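Local coordinates for protein endoglucanase EG-II (Hypocrea jecorina, PDB 3QR3) that hydrolyses internal beta-1,4-glucosidic bonds of cellulose as an endoglucanase, through the TIM-barrel catalytic domain of a family 5 glycoside hydrolase, at residues W248-N253 with S284-G289. Residues are numbered along the deposited sequence; the frame is centred on the assembly and turned at random.
Sequences WLRQNN and SDVYLG. With SO4 (sulfate ion), chain K.
The guanidinium of Arg-250 and the carboxylate of Asp-285 meet edge to edge, their planes only 3° apart, where the last turn of helix 238-251 meets the loop leading into strand 287-296 in this TIM barrel. The grip is side-on and bidentate: NE of Arg-250 lies 2.7 Å from OD2 of Asp-285 and NH2 of Arg-250 2.9 Å from OD1 of Asp-285. Both bonds are nearly straight (171° or better) and use syn lone pairs, which together fix the rotation of both groups. The Arg-250 chain, extended through chi1 and chi2, bends at chi3 (-71°) to turn the guanidinium to the carboxylate, while OD1 of Asn-283 also accepts from NH2 of Arg-250.

The Tyr-287 ring carries CG2 of Val-286 over one face, toward the rim; its CE1 is met obliquely by CD1 of Leu-249 at 3.8 Å, and its hydroxyl bonds to the carbonyl of Phe-242, about two turns earlier in the same helix. Beside the salt bridge, Val-286 fills the buried join: its CB is 3.7 Å from CB of Leu-249, and its CG1 reaches 3.6 Å from CA of Arg-250.

The Trp-248 ring instead meets that of Phe-216. ND2 of Asn-252 lies over one indole face, toward the rim, while hydrogen-bonding to Trp-248 O; the Asn-252 backbone N donates to the same oxygen from the opposite face of the carbonyl plane. At the indole edge, NE1 of Trp-248 donates to O4 of a sulfate, probably from the crystallisation liquor, at 3.0 Å.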
ATOM      1  N   TRP A 248      -2.691   0.950 -21.850  1.00 22.98           N
ATOM      2  CA  TRP A 248      -4.021   1.366 -21.418  1.00 21.07           C
ATOM      3  C   TRP A 248      -3.976   2.693 -20.651  1.00 22.20           C
ATOM      4  O   TRP A 248      -4.737   3.620 -20.935  1.00 20.36           O
ATOM      5  CB  TRP A 248      -4.681   0.278 -20.562  1.00 22.30           C
ATOM      6  CG  TRP A 248      -6.077   0.644 -20.175  1.00 21.60           C
ATOM      7  CD1 TRP A 248      -7.209   0.437 -20.907  1.00 30.26           C
ATOM      8  CD2 TRP A 248      -6.490   1.314 -18.977  1.00 19.72           C
ATOM      9  NE1 TRP A 248      -8.302   0.929 -20.238  1.00 26.44           N
ATOM     10  CE2 TRP A 248      -7.887   1.474 -19.051  1.00 25.01           C
ATOM     11  CE3 TRP A 248      -5.814   1.790 -17.849  1.00 19.83           C
ATOM     12  CZ2 TRP A 248      -8.625   2.089 -18.039  1.00 23.85           C
ATOM     13  CZ3 TRP A 248      -6.548   2.403 -16.844  1.00 20.96           C
ATOM     14  CH2 TRP A 248      -7.940   2.543 -16.946  1.00 23.27           C
ATOM     15  N   LEU A 249      -3.073   2.780 -19.684  1.00 13.39           N
ATOM     16  CA  LEU A 249      -2.914   3.996 -18.905  1.00 17.69           C
ATOM     17  C   LEU A 249      -2.600   5.190 -19.789  1.00 21.03           C
ATOM     18  O   LEU A 249      -3.124   6.289 -19.587  1.00 19.34           O
ATOM     19  CB  LEU A 249      -1.788   3.821 -17.884  1.00 15.99           C
ATOM     20  CG  LEU A 249      -2.089   2.891 -16.700  1.00 19.58           C
ATOM     21  CD1 LEU A 249      -0.827   2.641 -15.889  1.00 15.04           C
ATOM     22  CD2 LEU A 249      -3.192   3.476 -15.822  1.00 13.66           C
ATOM     23  N   ARG A 250      -1.718   4.978 -20.759  1.00 21.92           N
ATOM     24  CA  ARG A 250      -1.199   6.084 -21.545  1.00 19.12           C
ATOM     25  C   ARG A 250      -2.276   6.603 -22.489  1.00 20.89           C
ATOM     26  O   ARG A 250      -2.446   7.814 -22.649  1.00 22.58           O
ATOM     27  CB  ARG A 250       0.056   5.652 -22.315  1.00 18.93           C
ATOM     28  CG  ARG A 250       0.819   6.798 -22.952  1.00 25.93           C
ATOM     29  CD  ARG A 250       2.162   6.340 -23.537  1.00 22.70           C
ATOM     30  NE  ARG A 250       3.109   6.004 -22.480  1.00 22.38           N
ATOM     31  CZ  ARG A 250       3.621   4.793 -22.280  1.00 26.08           C
ATOM     32  NH1 ARG A 250       3.293   3.795 -23.093  1.00 20.56           N
ATOM     33  NH2 ARG A 250       4.472   4.583 -21.274  1.00 21.48           N
ATOM     34  N   GLN A 251      -3.003   5.684 -23.113  1.00 20.01           N
ATOM     35  CA  GLN A 251      -4.115   6.069 -23.980  1.00 26.07           C
ATOM     36  C   GLN A 251      -5.191   6.823 -23.217  1.00 30.72           C
ATOM     37  O   GLN A 251      -5.871   7.688 -23.781  1.00 25.45           O
ATOM     38  CB  GLN A 251      -4.726   4.842 -24.643  1.00 26.00           C
ATOM     39  CG  GLN A 251      -3.854   4.260 -25.716  1.00 26.07           C
ATOM     40  CD  GLN A 251      -4.326   2.893 -26.148  1.00 38.97           C
ATOM     41  OE1 GLN A 251      -3.952   2.399 -27.213  1.00 48.32           O
ATOM     42  NE2 GLN A 251      -5.153   2.267 -25.321  1.00 37.60           N
ATOM     43  N   ASN A 252      -5.342   6.506 -21.933  1.00 22.32           N
ATOM     44  CA  ASN A 252      -6.386   7.131 -21.123  1.00 21.25           C
ATOM     45  C   ASN A 252      -5.893   8.293 -20.286  1.00 25.47           C
ATOM     46  O   ASN A 252      -6.661   8.871 -19.514  1.00 18.37           O
ATOM     47  CB  ASN A 252      -7.086   6.102 -20.241  1.00 24.53           C
ATOM     48  CG  ASN A 252      -8.001   5.208 -21.031  1.00 24.47           C
ATOM     49  OD1 ASN A 252      -9.059   5.642 -21.493  1.00 35.09           O
ATOM     50  ND2 ASN A 252      -7.597   3.959 -21.213  1.00 24.21           N
ATOM     51  N   ASN A 253      -4.618   8.642 -20.456  1.00 19.45           N
ATOM     52  CA  ASN A 253      -4.020   9.732 -19.691  1.00 25.81           C
ATOM     53  C   ASN A 253      -4.228   9.568 -18.186  1.00 20.55           C
ATOM     54  O   ASN A 253      -4.516  10.530 -17.464  1.00 19.53           O
ATOM     55  CB  ASN A 253      -4.561  11.085 -20.149  1.00 28.34           C
ATOM     56  CG  ASN A 253      -3.711  12.237 -19.668  1.00 34.88           C
ATOM     57  OD1 ASN A 253      -2.493  12.108 -19.526  1.00 42.45           O
ATOM     58  ND2 ASN A 253      -4.342  13.378 -19.421  1.00 37.90           N
ATOM     59  N   SER A 284       7.644   5.895 -16.824  1.00 20.29           N
ATOM     60  CA  SER A 284       7.372   6.703 -15.638  1.00 17.53           C
ATOM     61  C   SER A 284       6.358   7.792 -15.903  1.00 18.32           C
ATOM     62  O   SER A 284       6.000   8.535 -14.994  1.00 20.23           O
ATOM     63  CB  SER A 284       8.665   7.333 -15.097  1.00 22.61           C
ATOM     64  OG  SER A 284       9.233   8.230 -16.044  1.00 24.92           O
ATOM     65  N   ASP A 285       5.905   7.907 -17.148  1.00 21.11           N
ATOM     66  CA  ASP A 285       4.804   8.820 -17.441  1.00 25.92           C
ATOM     67  C   ASP A 285       3.478   8.256 -16.911  1.00 21.12           C
ATOM     68  O   ASP A 285       2.612   8.999 -16.462  1.00 23.12           O
ATOM     69  CB  ASP A 285       4.714   9.150 -18.943  1.00 23.26           C
ATOM     70  CG  ASP A 285       4.426   7.930 -19.805  1.00 25.92           C
ATOM     71  OD1 ASP A 285       5.016   6.858 -19.564  1.00 21.25           O
ATOM     72  OD2 ASP A 285       3.615   8.055 -20.747  1.00 26.43           O
ATOM     73  N   VAL A 286       3.329   6.936 -16.960  1.00 16.93           N
ATOM     74  CA  VAL A 286       2.107   6.294 -16.459  1.00 19.38           C
ATOM     75  C   VAL A 286       2.276   5.610 -15.093  1.00 18.75           C
ATOM     76  O   VAL A 286       1.306   5.444 -14.345  1.00 21.68           O
ATOM     77  CB  VAL A 286       1.528   5.298 -17.492  1.00 18.61           C
ATOM     78  CG1 VAL A 286       1.187   6.032 -18.794  1.00 19.58           C
ATOM     79  CG2 VAL A 286       2.513   4.172 -17.764  1.00 18.24           C
ATOM     80  N   TYR A 287       3.496   5.201 -14.761  1.00 16.59           N
ATOM     81  CA  TYR A 287       3.730   4.625 -13.433  1.00 19.90           C
ATOM     82  C   TYR A 287       4.320   5.663 -12.480  1.00 20.18           C
ATOM     83  O   TYR A 287       5.355   6.263 -12.769  1.00 20.05           O
ATOM     84  CB  TYR A 287       4.609   3.374 -13.513  1.00 15.33           C
ATOM     85  CG  TYR A 287       3.945   2.249 -14.267  1.00 14.99           C
ATOM     86  CD1 TYR A 287       2.760   1.691 -13.804  1.00 14.77           C
ATOM     87  CD2 TYR A 287       4.485   1.757 -15.447  1.00 16.76           C
ATOM     88  CE1 TYR A 287       2.134   0.670 -14.485  1.00 15.84           C
ATOM     89  CE2 TYR A 287       3.860   0.734 -16.147  1.00 16.37           C
ATOM     90  CZ  TYR A 287       2.678   0.199 -15.657  1.00 19.93           C
ATOM     91  OH  TYR A 287       2.041  -0.820 -16.325  1.00 21.11           O
ATOM     92  N   LEU A 288       3.641   5.879 -11.354  1.00 14.96           N
ATOM     93  CA  LEU A 288       4.054   6.885 -10.375  1.00 17.36           C
ATOM     94  C   LEU A 288       5.068   6.346  -9.377  1.00 17.20           C
ATOM     95  O   LEU A 288       5.786   7.108  -8.739  1.00 17.80           O
ATOM     96  CB  LEU A 288       2.843   7.427  -9.606  1.00 19.10           C
ATOM     97  CG  LEU A 288       2.214   8.702 -10.158  1.00 30.75           C
ATOM     98  CD1 LEU A 288       1.005   9.113  -9.316  1.00 29.54           C
ATOM     99  CD2 LEU A 288       3.242   9.816 -10.199  1.00 28.49           C
ATOM    100  N   GLY A 289       5.117   5.027  -9.224  1.00 17.82           N
ATOM    101  CA  GLY A 289       6.056   4.451  -8.283  1.00 23.48           C
ATOM    102  C   GLY A 289       5.898   2.970  -8.023  1.00 19.89           C
ATOM    103  O   GLY A 289       4.992   2.317  -8.547  1.00 16.34           O
TER
HETATM  104  S   SO4 K 348     -12.102   2.059 -20.107  0.24 30.90           S
HETATM  105  O1  SO4 K 348     -12.130   1.449 -18.789  0.16 28.10           O
HETATM  106  O2  SO4 K 348     -13.431   1.973 -20.702  0.82 47.50           O
HETATM  107  O3  SO4 K 348     -11.712   3.466 -19.965  1.00 46.74           O
HETATM  108  O4  SO4 K 348     -11.145   1.328 -20.938  0.92 31.78           O